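Long-range contacts in galactose-binding like protein (Bacteroides thetaiotaomicron, PDB 7M1A), which probably binds or degrades carbohydrate as a SusE-like protein, of which this chain is the C-terminal, calcium-binding, galactose-binding-like domain: residues F8-L13 with G24-V29; A56-D61 with I168-L173. All coordinates share one frame; numbering follows the deposited sequence.

The two contacts come in series along the chain: interaction 1 closes near the N-terminus before interaction 2 brings together segments more than a hundred residues apart. Their centres lie about 7 Å from each other. Strands 9-11 and 56-66 are antiparallel neighbours in one sheet, where Arg9 N and Asp61 O are 2.8 Å apart in a probable hydrogen bond. Strand 169-176 belongs to the facing sheet, and Val29 O reaches Leu173 N at 2.9 Å, another probable bond. Segment 24-29 packs on strand 56-66 through Met26 and bonds to strand 169-176 through Val29, and both contacts supply ligands to a single calcium ion that ties this loop to strand 169-176.

Interaction 1: F8-L13 with G24-V29; sequences FREMYL and GKMEYV. With CA (calcium ion), chain F.
Glu10 lays the CG of its side chain against Met26 (present as selenomethionine), whose terminal CE approaches to 3.8 Å and whose SE is only slightly farther. The two chains cross at about a right angle, and Met26 CE also reaches Met11 O. A long, unbranched and flexible residue suits this spot, because the same side chain also rests on Phe58 and Phe60 of strand 56-66. Glu10 has its CG anti to the backbone N (chi1 -180°) and then bends at chi2, which leaves the methylene groups for the loop while OE2 pairs with Lys25 of the second subunit. Glu27 brings the end of its carboxylate to Glu10: OE2 lies 3.6 Å from Glu10 CB. Water 1 bridges the same oxygen, at 2.8 Å, to Glu10 N, at 2.9 Å. The other oxygen, OE1, offers its syn lone pair to Lys25 NZ at 2.7 Å in a salt bridge. Lys25 NZ also pairs with Glu10 of the second subunit, so this lysine links loop and dimer interface. An alanine in place of Glu27 would probably leave Lys25 without its partner within the loop and water 1 without its bridge. Lys25 CB sits over the centre of the Tyr28 ring, 3.5 Å above its plane. From the 3-10 turn 26-29 the backbone Tyr28 O binds calcium at 2.3 Å, consistent with the structural calcium sites of galactose-binding-like domains.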
loop_
_atom_site.group_PDB
_atom_site.type_symbol
_atom_site.label_atom_id
_atom_site.label_comp_id
_atom_site.label_asym_id
_atom_site.label_seq_id
_atom_site.Cartn_x
_atom_site.Cartn_y
_atom_site.Cartn_z
ATOM N N PHE A 8 11.122 -1.270 3.665
ATOM C CA PHE A 8 10.275 -2.001 2.670
ATOM C C PHE A 8 9.028 -1.152 2.370
ATOM O O PHE A 8 8.517 -0.424 3.247
ATOM C CB PHE A 8 9.810 -3.363 3.250
ATOM C CG PHE A 8 10.835 -4.455 3.374
ATOM C CD1 PHE A 8 12.213 -4.210 3.299
ATOM C CD2 PHE A 8 10.378 -5.784 3.575
ATOM C CE1 PHE A 8 13.127 -5.253 3.427
ATOM C CE2 PHE A 8 11.281 -6.837 3.724
ATOM C CZ PHE A 8 12.645 -6.569 3.694
ATOM N N ARG A 9 8.521 -1.285 1.143
ATOM C CA ARG A 9 7.337 -0.536 0.771
ATOM C C ARG A 9 6.383 -1.375 -0.054
ATOM O O ARG A 9 6.821 -2.126 -0.958
ATOM C CB ARG A 9 7.700 0.693 -0.086
ATOM C CG ARG A 9 8.553 1.690 0.675
ATOM C CD ARG A 9 7.825 2.524 1.709
ATOM N NE ARG A 9 8.635 3.512 2.311
ATOM C CZ ARG A 9 9.306 3.372 3.453
ATOM N NH1 ARG A 9 9.278 2.241 4.116
ATOM N NH2 ARG A 9 10.013 4.368 3.939
ATOM N N GLU A 10 5.081 -1.296 0.258
ATOM C CA GLU A 10 4.054 -1.925 -0.567
ATOM C C GLU A 10 4.079 -1.295 -1.968
ATOM O O GLU A 10 4.390 -0.118 -2.124
ATOM C CB GLU A 10 2.716 -1.716 0.152
ATOM C CG GLU A 10 1.499 -2.286 -0.516
ATOM C CD GLU A 10 0.731 -1.407 -1.456
ATOM O OE1 GLU A 10 1.361 -0.434 -1.955
ATOM O OE2 GLU A 10 -0.369 -1.789 -1.802
HETATM N N MSE A 11 3.797 -2.137 -2.979
HETATM C CA MSE A 11 3.509 -1.662 -4.323
HETATM C C MSE A 11 2.178 -2.242 -4.757
HETATM O O MSE A 11 1.687 -3.218 -4.157
HETATM C CB MSE A 11 4.625 -2.051 -5.260
HETATM C CG MSE A 11 5.929 -1.387 -4.876
HETATM SE SE MSE A 11 7.352 -1.715 -6.175
HETATM C CE MSE A 11 6.675 -0.568 -7.575
ATOM N N TYR A 12 1.659 -1.771 -5.917
ATOM C CA TYR A 12 0.380 -2.313 -6.365
ATOM C C TYR A 12 0.393 -2.142 -7.874
ATOM O O TYR A 12 0.302 -1.005 -8.377
ATOM C CB TYR A 12 -0.842 -1.610 -5.782
ATOM C CG TYR A 12 -2.089 -2.379 -6.170
ATOM C CD1 TYR A 12 -2.415 -3.635 -5.584
ATOM C CD2 TYR A 12 -2.876 -1.915 -7.246
ATOM C CE1 TYR A 12 -3.516 -4.361 -6.030
ATOM C CE2 TYR A 12 -3.985 -2.641 -7.673
ATOM C CZ TYR A 12 -4.267 -3.874 -7.095
ATOM O OH TYR A 12 -5.306 -4.600 -7.566
ATOM N N LEU A 13 0.659 -3.246 -8.597
ATOM C CA LEU A 13 0.718 -3.247 -10.050
ATOM C C LEU A 13 -0.575 -3.787 -10.611
ATOM O O LEU A 13 -1.310 -4.433 -9.913
ATOM C CB LEU A 13 1.850 -4.167 -10.530
ATOM C CG LEU A 13 3.228 -3.985 -9.894
ATOM C CD1 LEU A 13 4.300 -4.797 -10.612
ATOM C CD2 LEU A 13 3.631 -2.486 -9.903
ATOM N N GLY A 24 -6.298 -7.259 7.145
ATOM C CA GLY A 24 -4.894 -7.433 6.784
ATOM C C GLY A 24 -4.321 -6.212 6.094
ATOM O O GLY A 24 -5.043 -5.301 5.714
ATOM N N LYS A 25 -2.993 -6.210 5.970
ATOM C CA LYS A 25 -2.279 -5.141 5.273
ATOM C C LYS A 25 -0.901 -5.680 4.958
ATOM O O LYS A 25 -0.283 -6.454 5.695
ATOM C CB LYS A 25 -2.052 -3.918 6.208
ATOM C CG LYS A 25 -1.779 -2.683 5.366
ATOM C CD LYS A 25 -2.976 -2.119 4.641
ATOM C CE LYS A 25 -2.503 -0.963 3.722
ATOM N NZ LYS A 25 -1.401 -1.310 2.741
HETATM N N MSE A 26 -0.391 -5.326 3.772
HETATM C CA MSE A 26 0.866 -5.880 3.323
HETATM C C MSE A 26 1.971 -5.569 4.350
HETATM O O MSE A 26 2.837 -6.409 4.603
HETATM C CB MSE A 26 1.277 -5.402 1.912
HETATM C CG MSE A 26 2.417 -6.376 1.392
HETATM SE SE MSE A 26 3.069 -5.811 -0.373
HETATM C CE MSE A 26 1.372 -6.001 -1.389
ATOM N N GLU A 27 1.965 -4.307 4.910
ATOM C CA GLU A 27 3.049 -3.897 5.792
ATOM C C GLU A 27 3.097 -4.797 7.028
ATOM O O GLU A 27 4.100 -4.816 7.702
ATOM C CB GLU A 27 2.789 -2.449 6.242
ATOM C CG GLU A 27 3.010 -1.367 5.154
ATOM C CD GLU A 27 1.921 -1.154 4.147
ATOM O OE1 GLU A 27 0.857 -1.848 4.138
ATOM O OE2 GLU A 27 2.112 -0.153 3.367
ATOM N N TYR A 28 2.005 -5.520 7.326
ATOM C CA TYR A 28 2.057 -6.384 8.498
ATOM C C TYR A 28 2.966 -7.602 8.330
ATOM O O TYR A 28 3.249 -8.263 9.370
ATOM C CB TYR A 28 0.615 -6.819 8.863
ATOM C CG TYR A 28 -0.339 -5.706 9.258
ATOM C CD1 TYR A 28 0.109 -4.446 9.673
ATOM C CD2 TYR A 28 -1.708 -5.908 9.176
ATOM C CE1 TYR A 28 -0.809 -3.465 10.001
ATOM C CE2 TYR A 28 -2.652 -4.954 9.558
ATOM C CZ TYR A 28 -2.177 -3.758 10.028
ATOM O OH TYR A 28 -3.079 -2.763 10.292
ATOM N N VAL A 29 3.380 -7.919 7.072
ATOM C CA VAL A 29 4.273 -9.072 6.901
ATOM C C VAL A 29 5.736 -8.636 6.927
ATOM O O VAL A 29 6.597 -9.469 6.767
ATOM C CB VAL A 29 3.943 -9.942 5.684
ATOM C CG1 VAL A 29 2.493 -10.421 5.750
ATOM C CG2 VAL A 29 4.305 -9.302 4.339
HETATM CA CA CA F . 4.155 -9.706 10.872
HETATM O O HOH W 1 4.596 0.598 2.426
HETATM O O HOH W 2 2.352 -9.624 12.376
#

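Interaction 2: A56-D61 with I168-L173. With CA (calcium ion), chain F.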
loop_
_atom_site.group_PDB
_atom_site.type_symbol
_atom_site.label_atom_id
_atom_site.label_comp_id
_atom_site.label_asym_id
_atom_site.label_seq_id
_atom_site.Cartn_x
_atom_site.Cartn_y
_atom_site.Cartn_z
ATOM N N ALA A 56 -2.529 -16.037 -6.762
ATOM C CA ALA A 56 -2.506 -14.682 -6.219
ATOM C C ALA A 56 -1.093 -14.150 -6.402
ATOM O O ALA A 56 -0.109 -14.843 -6.228
ATOM C CB ALA A 56 -2.817 -14.662 -4.748
ATOM N N VAL A 57 -0.999 -12.842 -6.716
ATOM C CA VAL A 57 0.287 -12.175 -6.921
ATOM C C VAL A 57 0.283 -10.861 -6.133
ATOM O O VAL A 57 -0.645 -10.107 -6.267
ATOM C CB VAL A 57 0.581 -11.955 -8.430
ATOM C CG1 VAL A 57 1.819 -11.095 -8.656
ATOM C CG2 VAL A 57 0.604 -13.243 -9.198
ATOM N N PHE A 58 1.391 -10.558 -5.433
ATOM C CA PHE A 58 1.497 -9.193 -4.907
ATOM C C PHE A 58 2.985 -8.813 -4.949
ATOM O O PHE A 58 3.877 -9.645 -5.183
ATOM C CB PHE A 58 0.872 -9.099 -3.500
ATOM C CG PHE A 58 1.568 -9.897 -2.446
ATOM C CD1 PHE A 58 2.696 -9.441 -1.779
ATOM C CD2 PHE A 58 1.137 -11.212 -2.192
ATOM C CE1 PHE A 58 3.373 -10.212 -0.841
ATOM C CE2 PHE A 58 1.815 -12.005 -1.264
ATOM C CZ PHE A 58 2.963 -11.544 -0.614
ATOM N N THR A 59 3.216 -7.489 -4.813
ATOM C CA THR A 59 4.483 -6.890 -5.193
ATOM C C THR A 59 4.926 -5.937 -4.075
ATOM O O THR A 59 4.118 -5.166 -3.530
ATOM C CB THR A 59 4.275 -6.085 -6.470
ATOM O OG1 THR A 59 3.673 -6.886 -7.504
ATOM C CG2 THR A 59 5.569 -5.527 -7.017
ATOM N N PHE A 60 6.249 -5.828 -3.847
ATOM C CA PHE A 60 6.776 -4.862 -2.878
ATOM C C PHE A 60 8.217 -4.508 -3.214
ATOM O O PHE A 60 8.814 -5.096 -4.095
ATOM C CB PHE A 60 6.608 -5.327 -1.428
ATOM C CG PHE A 60 7.262 -6.624 -1.077
ATOM C CD1 PHE A 60 6.638 -7.832 -1.373
ATOM C CD2 PHE A 60 8.512 -6.691 -0.438
ATOM C CE1 PHE A 60 7.177 -9.067 -0.948
ATOM C CE2 PHE A 60 9.082 -7.938 -0.062
ATOM C CZ PHE A 60 8.413 -9.099 -0.305
ATOM N N ASP A 61 8.737 -3.489 -2.544
ATOM C CA ASP A 61 10.034 -2.875 -2.781
ATOM C C ASP A 61 10.817 -3.111 -1.504
ATOM O O ASP A 61 10.363 -2.730 -0.394
ATOM C CB ASP A 61 9.759 -1.402 -3.044
ATOM C CG ASP A 61 10.922 -0.506 -3.354
ATOM O OD1 ASP A 61 12.088 -0.897 -3.192
ATOM O OD2 ASP A 61 10.635 0.617 -3.862
ATOM N N ILE A 168 -3.900 -16.449 -0.561
ATOM C CA ILE A 168 -2.778 -16.566 0.354
ATOM C C ILE A 168 -3.002 -15.701 1.600
ATOM O O ILE A 168 -3.475 -14.562 1.527
ATOM C CB ILE A 168 -1.420 -16.227 -0.341
ATOM C CG1 ILE A 168 -0.210 -16.453 0.575
ATOM C CG2 ILE A 168 -1.457 -14.799 -0.910
ATOM C CD1 ILE A 168 1.115 -16.355 -0.127
ATOM N N CYS A 169 -2.585 -16.217 2.777
ATOM C CA CYS A 169 -2.467 -15.396 3.979
ATOM C C CYS A 169 -1.199 -15.888 4.724
ATOM O O CYS A 169 -0.880 -17.077 4.719
ATOM C CB CYS A 169 -3.714 -15.530 4.864
ATOM S SG CYS A 169 -4.097 -17.181 5.502
ATOM N N PHE A 170 -0.544 -14.985 5.441
ATOM C CA PHE A 170 0.614 -15.321 6.255
ATOM C C PHE A 170 0.954 -14.120 7.143
ATOM O O PHE A 170 0.360 -13.024 6.934
ATOM C CB PHE A 170 1.840 -15.814 5.473
ATOM C CG PHE A 170 2.480 -14.782 4.606
ATOM C CD1 PHE A 170 1.896 -14.447 3.359
ATOM C CD2 PHE A 170 3.658 -14.162 4.966
ATOM C CE1 PHE A 170 2.504 -13.520 2.504
ATOM C CE2 PHE A 170 4.263 -13.216 4.104
ATOM C CZ PHE A 170 3.654 -12.897 2.904
ATOM N N THR A 171 1.876 -14.300 8.130
ATOM C CA THR A 171 2.112 -13.267 9.127
ATOM C C THR A 171 3.421 -12.489 8.913
ATOM O O THR A 171 3.460 -11.296 9.362
ATOM C CB THR A 171 2.047 -13.806 10.564
ATOM O OG1 THR A 171 2.246 -12.723 11.481
ATOM C CG2 THR A 171 3.115 -14.849 10.881
ATOM N N GLU A 172 4.504 -13.070 8.368
ATOM C CA GLU A 172 5.782 -12.360 8.328
ATOM C C GLU A 172 6.657 -13.017 7.273
ATOM O O GLU A 172 6.580 -14.251 7.083
ATOM C CB GLU A 172 6.521 -12.421 9.693
ATOM C CG GLU A 172 7.733 -11.502 9.829
ATOM C CD GLU A 172 7.424 -10.000 9.807
ATOM O OE1 GLU A 172 6.247 -9.607 9.905
ATOM O OE2 GLU A 172 8.385 -9.227 9.788
ATOM N N LEU A 173 7.517 -12.213 6.635
ATOM C CA LEU A 173 8.611 -12.757 5.843
ATOM C C LEU A 173 9.877 -12.029 6.241
ATOM O O LEU A 173 9.810 -10.956 6.870
ATOM C CB LEU A 173 8.305 -12.732 4.331
ATOM C CG LEU A 173 7.734 -11.447 3.743
ATOM C CD1 LEU A 173 8.800 -10.363 3.781
ATOM C CD2 LEU A 173 7.256 -11.735 2.322
HETATM CA CA CA F . 4.155 -9.706 10.872
HETATM O O HOH W 2 2.352 -9.624 12.376
#
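Phe58 and Phe170 form the tight part of this contact, reaching toward each other from opposite directions until Phe58 CZ lies 3.7 Å from Phe170 CE1. The tip of Phe58 arrives at the edge of the Phe170 ring, near its plane. CG lies between the backbone N and the carbonyl carbon in Phe58 (chi1 65°), as in Phe170 (chi1 67°), which points the rings at each other. Ile168 puts its CG2 at the edge of the Phe58 ring, 4.3 Å from CE2, and the same methyl meets Ala56 CB at 4.1 Å. A small alanine suits this end, where the CA atoms of Ala56 and Ile168 are 6.8 Å apart. Toward the other end the backbones spread: the CA atoms of Phe60 and Leu173 are 11.9 Å apart, and the contact thins to Phe60 CZ against Leu173 CD2 at 3.9 Å. Here a large ring has to cover the distance. Val57, by contrast, points away from the interface and is partly exposed. Between Phe170 and Leu173 a classic beta bulge, Thr171 and Glu172 opposite Trp74, lets both hydrophobic residues face the core. The bulge also presents Thr171 O and Glu172 OE1 to calcium, each at 2.3 Å; Tyr28, Asn31, Arg33 and water 2 complete the site. Hydrophobic side chains meeting between two facing antiparallel sheets, with calcium at one side, are consistent with the beta-sandwich of galactose-binding-like domains.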